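Local coordinates for protein phytoene synthase (Enterococcus hirae, PDB 5IYS) that probably joins two farnesyl diphosphate molecules head to head into a C30 isoprenoid such as dehydrosqualene, using magnesium at an all-helical active site, at residues Val139-Leu144 against Asp153-Ala158. Residues are numbered along the deposited sequence; the frame is centred on the assembly and turned at random.
Sequences VGLMLL and DIVVPA. With FPS (S-[(2E,6E)-3,7,11-trimethyldodeca-2,6,10-trienyl] trihydrogen thiodiphosphate), chain G; FPS (S-[(2E,6E)-3,7,11-trimethyldodeca-2,6,10-trienyl] trihydrogen thiodiphosphate), chain H.
Ile154, at the N-cap position of helix 155-172, meets Leu144 by the end of its side chain: its CD1 lies 3.7 Å from Leu144 CD2, the two side chains crossing at a slant. A chi1 of 46° places Ile154 CG1 between its own backbone N and carbonyl carbon, from where the extended CG1-CD1 arm (chi2 169°) lies against one branch of the leucine. The same isoleucine also touches Met230, Leu233 and Ile234, so a third part of the chain packs beside this end of the contact.

At Val155 the first segment presents two leucines. Leu144 CD1 rests 3.9 Å from Val155 CA, against the backbone of the first helical turn, while Leu141 brings CD2 to 4.2 Å from Val155 CB. With Leu141 CG held beside its backbone N (chi1 -61°), the CD2 branch is what comes over to the second helix, although CB does not face it; this edge is only partly buried.

One turn further on, Ala158 points its methyl into the interface. Leu144 CD1 approaches that CB to 3.7 Å, and the CB in turn lies 3.8 Å from C14 of the FPS molecule of chain G. Gly140 has no side chain on the side facing Ala158, so the helices can lie close there; its backbone N, 3.5 Å from C10 of the chain G FPS, forms part of the pocket wall. Val139 CG1 and Leu143 CD1 each touch the FPS molecules of chains G and H, with Val139 CG1 3.6 Å from C8 of the chain G molecule. Joined by a short loop, helices 125-143 and 155-172 thus pack through aliphatic groups and line the apolar part of the pocket that holds the middle and far end of the prenyl tails in the all-helical squalene/phytoene synthase fold.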
loop_
_atom_site.group_PDB
_atom_site.type_symbol
_atom_site.label_atom_id
_atom_site.label_comp_id
_atom_site.label_asym_id
_atom_site.label_seq_id
_atom_site.Cartn_x
_atom_site.Cartn_y
_atom_site.Cartn_z
ATOM N N VAL A 139 3.672 1.880 5.437
ATOM C CA VAL A 139 4.476 1.306 4.347
ATOM C C VAL A 139 5.338 2.377 3.673
ATOM O O VAL A 139 6.518 2.188 3.395
ATOM C CB VAL A 139 3.601 0.635 3.263
ATOM C CG1 VAL A 139 4.505 0.044 2.160
ATOM C CG2 VAL A 139 2.812 -0.540 3.878
ATOM N N GLY A 140 4.764 3.536 3.435
ATOM C CA GLY A 140 5.566 4.660 2.935
ATOM C C GLY A 140 6.751 4.950 3.837
ATOM O O GLY A 140 7.882 5.153 3.373
ATOM N N LEU A 141 6.504 4.941 5.146
ATOM C CA LEU A 141 7.589 5.185 6.075
ATOM C C LEU A 141 8.632 4.086 6.109
ATOM O O LEU A 141 9.809 4.360 6.354
ATOM C CB LEU A 141 7.024 5.444 7.472
ATOM C CG LEU A 141 6.113 6.673 7.535
ATOM C CD1 LEU A 141 5.907 7.058 9.002
ATOM C CD2 LEU A 141 6.743 7.815 6.757
ATOM N N MET A 142 8.204 2.825 5.995
ATOM C CA MET A 142 9.172 1.745 5.865
ATOM C C MET A 142 10.124 1.967 4.703
ATOM O O MET A 142 11.324 1.675 4.819
ATOM C CB MET A 142 8.475 0.397 5.639
ATOM C CG MET A 142 7.538 -0.006 6.736
ATOM S SD MET A 142 6.644 -1.510 6.203
ATOM C CE MET A 142 5.296 -1.404 7.375
ATOM N N LEU A 143 9.570 2.375 3.561
ATOM C CA LEU A 143 10.348 2.537 2.328
ATOM C C LEU A 143 11.158 3.824 2.181
ATOM O O LEU A 143 12.087 3.898 1.362
ATOM C CB LEU A 143 9.423 2.417 1.113
ATOM C CG LEU A 143 8.714 1.061 0.988
ATOM C CD1 LEU A 143 7.770 1.083 -0.211
ATOM C CD2 LEU A 143 9.725 -0.053 0.828
ATOM N N LEU A 144 10.790 4.863 2.918
ATOM C CA LEU A 144 11.409 6.166 2.690
ATOM C C LEU A 144 12.939 6.134 2.720
ATOM O O LEU A 144 13.589 6.830 1.941
ATOM C CB LEU A 144 10.915 7.171 3.727
ATOM C CG LEU A 144 9.771 8.114 3.324
ATOM C CD1 LEU A 144 9.486 9.219 4.397
ATOM C CD2 LEU A 144 10.076 8.754 1.973
ATOM N N ASP A 153 12.539 14.561 6.162
ATOM C CA ASP A 153 12.160 15.712 5.318
ATOM C C ASP A 153 10.770 15.562 4.703
ATOM O O ASP A 153 10.079 16.544 4.422
ATOM C CB ASP A 153 13.175 15.933 4.189
ATOM C CG ASP A 153 14.495 16.477 4.698
ATOM O OD1 ASP A 153 14.577 16.778 5.903
ATOM O OD2 ASP A 153 15.475 16.508 3.916
ATOM N N ILE A 154 10.376 14.332 4.395
ATOM C CA ILE A 154 9.160 14.163 3.617
ATOM C C ILE A 154 8.232 13.093 4.174
ATOM O O ILE A 154 7.565 12.385 3.422
ATOM C CB ILE A 154 9.488 13.834 2.138
ATOM C CG1 ILE A 154 10.563 12.749 2.046
ATOM C CG2 ILE A 154 9.950 15.100 1.375
ATOM C CD1 ILE A 154 10.754 12.165 0.610
ATOM N N VAL A 155 8.166 12.965 5.493
ATOM C CA VAL A 155 7.256 11.967 6.053
ATOM C C VAL A 155 5.804 12.317 5.723
ATOM O O VAL A 155 4.972 11.430 5.543
ATOM C CB VAL A 155 7.361 11.855 7.604
ATOM C CG1 VAL A 155 8.738 11.315 8.025
ATOM C CG2 VAL A 155 7.071 13.225 8.251
ATOM N N VAL A 156 5.476 13.601 5.736
ATOM C CA VAL A 156 4.094 14.023 5.521
ATOM C C VAL A 156 3.550 13.613 4.139
ATOM O O VAL A 156 2.498 12.979 4.041
ATOM C CB VAL A 156 3.930 15.543 5.807
ATOM C CG1 VAL A 156 2.570 16.028 5.313
ATOM C CG2 VAL A 156 4.057 15.790 7.323
ATOM N N PRO A 157 4.258 13.974 3.063
ATOM C CA PRO A 157 3.779 13.542 1.757
ATOM C C PRO A 157 3.869 12.040 1.537
ATOM O O PRO A 157 3.064 11.492 0.806
ATOM C CB PRO A 157 4.682 14.286 0.767
ATOM C CG PRO A 157 5.838 14.799 1.562
ATOM C CD PRO A 157 5.240 15.063 2.952
ATOM N N ALA A 158 4.808 11.371 2.193
ATOM C CA ALA A 158 4.905 9.931 2.067
ATOM C C ALA A 158 3.664 9.300 2.657
ATOM O O ALA A 158 3.068 8.398 2.069
ATOM C CB ALA A 158 6.134 9.428 2.771
HETATM C C1 FPS G . -1.771 -2.623 -2.089
HETATM S S1 FPS G . -0.787 -4.042 -1.780
HETATM C C2 FPS G . -1.009 -1.532 -1.358
HETATM C C3 FPS G . -1.584 -0.497 -0.723
HETATM C C4 FPS G . -3.075 -0.328 -0.721
HETATM C C5 FPS G . -0.749 0.553 -0.016
HETATM C C6 FPS G . 0.761 0.323 -0.069
HETATM C C7 FPS G . 1.458 1.612 0.318
HETATM C C8 FPS G . 2.608 2.007 -0.257
HETATM C C10 FPS G . 3.271 3.247 0.301
HETATM C C9 FPS G . 3.285 1.236 -1.365
HETATM C C11 FPS G . 3.489 4.253 -0.833
HETATM C C12 FPS G . 4.314 5.436 -0.355
HETATM C C13 FPS G . 5.658 5.537 -0.478
HETATM C C14 FPS G . 6.363 6.778 0.006
HETATM C C15 FPS G . 6.486 4.454 -1.119
HETATM P PA FPS G . -1.168 -5.542 -3.146
HETATM O O1A FPS G . -0.005 -6.417 -3.316
HETATM O O2A FPS G . -2.276 -6.409 -2.347
HETATM O O3A FPS G . -1.868 -5.083 -4.505
HETATM P PB FPS G . -3.490 -5.006 -4.475
HETATM O O1B FPS G . -4.091 -6.282 -4.996
HETATM O O2B FPS G . -3.788 -3.761 -5.278
HETATM O O3B FPS G . -4.065 -4.815 -3.088
HETATM C C1 FPS H . -3.439 -4.355 0.794
HETATM S S1 FPS H . -4.939 -3.530 1.224
HETATM C C2 FPS H . -2.651 -4.646 2.048
HETATM C C3 FPS H . -2.035 -3.719 2.803
HETATM C C4 FPS H . -2.136 -2.239 2.549
HETATM C C5 FPS H . -1.245 -4.202 3.999
HETATM C C6 FPS H . 0.076 -4.845 3.579
HETATM C C7 FPS H . 0.806 -3.975 2.570
HETATM C C8 FPS H . 1.330 -4.495 1.451
HETATM C C10 FPS H . 1.982 -3.533 0.486
HETATM C C9 FPS H . 1.186 -5.958 1.126
HETATM C C11 FPS H . 3.467 -3.367 0.721
HETATM C C12 FPS H . 3.948 -2.735 -0.578
HETATM C C13 FPS H . 5.219 -2.358 -0.810
HETATM C C14 FPS H . 6.324 -2.527 0.187
HETATM C C15 FPS H . 5.538 -1.728 -2.129
HETATM P PA FPS H . -6.176 -5.148 1.364
HETATM O O1A FPS H . -5.677 -6.057 2.426
HETATM O O2A FPS H . -7.649 -4.631 1.758
HETATM O O3A FPS H . -6.366 -5.737 -0.134
HETATM P PB FPS H . -5.822 -7.109 -0.733
HETATM O O1B FPS H . -7.056 -7.902 -1.068
HETATM O O2B FPS H . -4.965 -7.903 0.229
HETATM O O3B FPS H . -5.004 -6.748 -1.956
#